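Local structure of acyl-CoA dehydrogenase (Slackia heliotrinireducens, 4RM7) at residues Phe49-Val59 and Asp69-Leu80. The protein belongs to the acyl-CoA dehydrogenase family, with a helical N-terminal domain, a beta-sheet middle domain and a helical C-terminal domain. Sequence-based numbering, arbitrary orientation.
Sequences FVDLDFNGFGV and DLFAQVLVIEEL
Gly58 and Asp69 hold the two segments together through a pair of nearly straight hydrogen bonds. The backbone N-H of Gly58 donates a hydrogen bond to Asp69 OD2 (2.7 Å), reaching the oxygen from above the carboxylate plane, and Asp69 N returns a bond of 2.9 Å to Gly58 O. Arg63, in the intervening loop, forms a salt bridge with the same OD2, which probably favours the charged carboxylate. One turn into the helix, the extended side chain of Gln73 lets NE2 donate a hydrogen bond to Val59 O (3.0 Å), with the acceptor close to the amide plane. Asp69 OD2 also lies at the edge of the Phe57 ring, whose plane is almost perpendicular to the carboxylate (89°).

The apolar contacts follow one side of helix 70-84. Phe57 CD1 packs on Ala72 CB at 3.7 Å. Farther along, Val76 divides its methyls between two rings: CG1, anti to the backbone N (chi1 165°), meets the edge of Phe49 at CE1, 3.8 Å away, while CG2 touches Phe54 CE1. The Phe54 ring is itself held between Leu52 CB and Val59 CB on opposite faces. Leu80 CD1 ends the row, 3.9 Å from Phe49 CE1.

This buried contact joins the end of helix 43-50 and its following loop to one side of helix 70-84, from N-cap residue Asp69 to Leu80: the long loop between successive helices folds back on the second, within the helical N-terminal domain of the acyl-CoA dehydrogenase fold.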
# COMPACT_ATOMS: atom_id res chain seq x y z
N PHE A 49 10.96 37.71 -12.11
CA PHE A 49 9.70 36.98 -11.96
C PHE A 49 8.52 37.94 -11.93
O PHE A 49 7.52 37.68 -12.57
CB PHE A 49 9.71 36.10 -10.71
CG PHE A 49 8.35 35.55 -10.36
CD1 PHE A 49 7.88 34.40 -10.98
CD2 PHE A 49 7.54 36.20 -9.43
CE1 PHE A 49 6.61 33.88 -10.68
CE2 PHE A 49 6.26 35.68 -9.11
CZ PHE A 49 5.80 34.52 -9.74
N VAL A 50 8.61 39.04 -11.19
CA VAL A 50 7.47 39.95 -11.13
C VAL A 50 7.39 40.81 -12.37
O VAL A 50 6.38 41.46 -12.61
CB VAL A 50 7.49 40.86 -9.89
CG1 VAL A 50 7.22 40.05 -8.64
CG2 VAL A 50 8.81 41.62 -9.79
N ASP A 51 8.44 40.79 -13.17
CA ASP A 51 8.48 41.53 -14.42
C ASP A 51 7.99 40.67 -15.56
O ASP A 51 7.96 41.10 -16.70
CB ASP A 51 9.88 42.01 -14.73
CG ASP A 51 10.27 43.21 -13.92
OD1 ASP A 51 9.37 43.89 -13.39
OD2 ASP A 51 11.47 43.48 -13.79
N LEU A 52 7.61 39.44 -15.25
CA LEU A 52 7.23 38.48 -16.26
C LEU A 52 5.98 38.89 -17.01
O LEU A 52 5.11 39.54 -16.45
CB LEU A 52 6.97 37.13 -15.62
CG LEU A 52 8.08 36.11 -15.69
CD1 LEU A 52 7.68 34.86 -14.94
CD2 LEU A 52 8.39 35.79 -17.13
N ASP A 53 5.90 38.52 -18.27
CA ASP A 53 4.69 38.75 -19.01
C ASP A 53 3.79 37.57 -18.76
O ASP A 53 4.03 36.49 -19.26
CB ASP A 53 4.97 38.86 -20.50
CG ASP A 53 3.71 39.04 -21.32
OD1 ASP A 53 3.74 38.82 -22.54
OD2 ASP A 53 2.67 39.41 -20.75
N PHE A 54 2.73 37.80 -18.02
CA PHE A 54 1.87 36.73 -17.58
C PHE A 54 0.71 36.58 -18.54
O PHE A 54 -0.24 35.87 -18.25
CB PHE A 54 1.40 36.96 -16.15
CG PHE A 54 2.46 36.69 -15.13
CD1 PHE A 54 2.90 35.42 -14.91
CD2 PHE A 54 3.00 37.72 -14.40
CE1 PHE A 54 3.87 35.17 -13.97
CE2 PHE A 54 3.98 37.47 -13.47
CZ PHE A 54 4.41 36.20 -13.25
N ASN A 55 0.79 37.26 -19.67
CA ASN A 55 -0.21 37.12 -20.71
C ASN A 55 -1.58 37.51 -20.24
O ASN A 55 -2.56 36.90 -20.61
CB ASN A 55 -0.22 35.70 -21.24
CG ASN A 55 -0.80 35.61 -22.63
OD1 ASN A 55 -0.67 36.52 -23.43
ND2 ASN A 55 -1.42 34.49 -22.94
N GLY A 56 -1.63 38.51 -19.39
CA GLY A 56 -2.87 39.14 -19.00
C GLY A 56 -3.60 38.42 -17.91
O GLY A 56 -4.65 38.86 -17.47
N PHE A 57 -3.05 37.32 -17.45
CA PHE A 57 -3.63 36.63 -16.33
C PHE A 57 -3.35 37.38 -15.05
O PHE A 57 -2.37 38.09 -14.95
CB PHE A 57 -3.11 35.22 -16.25
CG PHE A 57 -3.73 34.31 -17.25
CD1 PHE A 57 -4.99 33.81 -17.04
CD2 PHE A 57 -3.06 33.97 -18.39
CE1 PHE A 57 -5.57 32.98 -17.96
CE2 PHE A 57 -3.63 33.15 -19.32
CZ PHE A 57 -4.89 32.65 -19.11
N GLY A 58 -4.23 37.23 -14.07
CA GLY A 58 -4.01 37.81 -12.77
C GLY A 58 -3.18 36.89 -11.89
O GLY A 58 -3.72 36.15 -11.07
N VAL A 59 -1.85 36.94 -12.07
CA VAL A 59 -0.96 36.08 -11.29
C VAL A 59 -0.40 36.79 -10.05
O VAL A 59 -0.42 36.24 -8.95
CB VAL A 59 0.21 35.57 -12.16
CG1 VAL A 59 1.22 34.83 -11.31
CG2 VAL A 59 -0.32 34.64 -13.23
N ASP A 69 -6.25 34.82 -10.67
CA ASP A 69 -6.59 33.71 -11.55
C ASP A 69 -5.82 32.47 -11.08
O ASP A 69 -4.65 32.27 -11.46
CB ASP A 69 -6.26 34.05 -13.00
CG ASP A 69 -7.10 35.20 -13.56
OD1 ASP A 69 -8.27 35.37 -13.13
OD2 ASP A 69 -6.59 35.94 -14.44
N LEU A 70 -6.48 31.65 -10.27
CA LEU A 70 -5.81 30.56 -9.55
C LEU A 70 -5.22 29.46 -10.46
O LEU A 70 -4.11 29.00 -10.23
CB LEU A 70 -6.78 29.93 -8.54
CG LEU A 70 -6.13 28.98 -7.54
CD1 LEU A 70 -5.03 29.65 -6.77
CD2 LEU A 70 -7.14 28.49 -6.57
N PHE A 71 -5.97 29.04 -11.48
CA PHE A 71 -5.45 28.05 -12.42
C PHE A 71 -4.16 28.57 -13.06
O PHE A 71 -3.19 27.83 -13.18
CB PHE A 71 -6.48 27.72 -13.50
CG PHE A 71 -6.02 26.65 -14.45
CD1 PHE A 71 -5.54 25.43 -13.97
CD2 PHE A 71 -6.09 26.84 -15.82
CE1 PHE A 71 -5.11 24.42 -14.86
CE2 PHE A 71 -5.66 25.83 -16.72
CZ PHE A 71 -5.18 24.63 -16.24
N ALA A 72 -4.15 29.85 -13.43
CA ALA A 72 -2.95 30.45 -14.01
C ALA A 72 -1.78 30.40 -13.03
O ALA A 72 -0.66 30.03 -13.40
CB ALA A 72 -3.21 31.89 -14.43
N GLN A 73 -2.05 30.79 -11.78
CA GLN A 73 -1.05 30.73 -10.73
C GLN A 73 -0.48 29.32 -10.56
O GLN A 73 0.72 29.14 -10.37
CB GLN A 73 -1.65 31.22 -9.42
CG GLN A 73 -1.78 32.72 -9.32
CD GLN A 73 -2.52 33.14 -8.06
OE1 GLN A 73 -3.42 32.43 -7.59
NE2 GLN A 73 -2.14 34.29 -7.50
N VAL A 74 -1.37 28.33 -10.64
CA VAL A 74 -1.00 26.94 -10.55
C VAL A 74 -0.08 26.50 -11.69
O VAL A 74 0.92 25.80 -11.47
CB VAL A 74 -2.26 26.07 -10.52
CG1 VAL A 74 -1.97 24.64 -10.94
CG2 VAL A 74 -2.86 26.12 -9.14
N LEU A 75 -0.39 26.93 -12.90
CA LEU A 75 0.47 26.61 -14.03
C LEU A 75 1.85 27.25 -13.82
O LEU A 75 2.87 26.62 -14.13
CB LEU A 75 -0.15 27.08 -15.35
CG LEU A 75 -1.46 26.41 -15.77
CD1 LEU A 75 -2.00 27.07 -17.04
CD2 LEU A 75 -1.29 24.89 -15.96
N VAL A 76 1.89 28.47 -13.28
CA VAL A 76 3.16 29.16 -13.06
C VAL A 76 3.97 28.38 -12.03
O VAL A 76 5.11 27.99 -12.30
CB VAL A 76 2.97 30.63 -12.61
CG1 VAL A 76 4.24 31.20 -12.04
CG2 VAL A 76 2.51 31.49 -13.76
N ILE A 77 3.36 28.08 -10.89
CA ILE A 77 4.07 27.36 -9.82
C ILE A 77 4.47 25.94 -10.20
O ILE A 77 5.59 25.52 -9.91
CB ILE A 77 3.23 27.32 -8.56
CG1 ILE A 77 3.04 28.74 -8.05
CG2 ILE A 77 3.89 26.43 -7.49
CD1 ILE A 77 1.82 28.91 -7.22
N GLU A 78 3.58 25.20 -10.87
CA GLU A 78 3.93 23.84 -11.29
C GLU A 78 5.11 23.86 -12.27
O GLU A 78 6.02 23.04 -12.16
CB GLU A 78 2.72 23.13 -11.92
CG GLU A 78 3.08 21.88 -12.71
CD GLU A 78 1.92 21.31 -13.55
OE1 GLU A 78 1.06 22.09 -14.00
OE2 GLU A 78 1.88 20.08 -13.79
N GLU A 79 5.13 24.81 -13.20
CA GLU A 79 6.19 24.84 -14.19
C GLU A 79 7.55 25.25 -13.61
O GLU A 79 8.57 24.69 -14.00
CB GLU A 79 5.82 25.78 -15.35
CG GLU A 79 6.85 25.82 -16.51
CD GLU A 79 7.15 24.46 -17.19
OE1 GLU A 79 6.61 23.39 -16.79
OE2 GLU A 79 7.94 24.46 -18.15
N LEU A 80 7.56 26.21 -12.69
CA LEU A 80 8.83 26.65 -12.12
C LEU A 80 9.39 25.55 -11.22
O LEU A 80 10.60 25.35 -11.18
CB LEU A 80 8.64 27.96 -11.33
CG LEU A 80 8.31 29.13 -12.25
CD1 LEU A 80 8.11 30.38 -11.47
CD2 LEU A 80 9.41 29.31 -13.30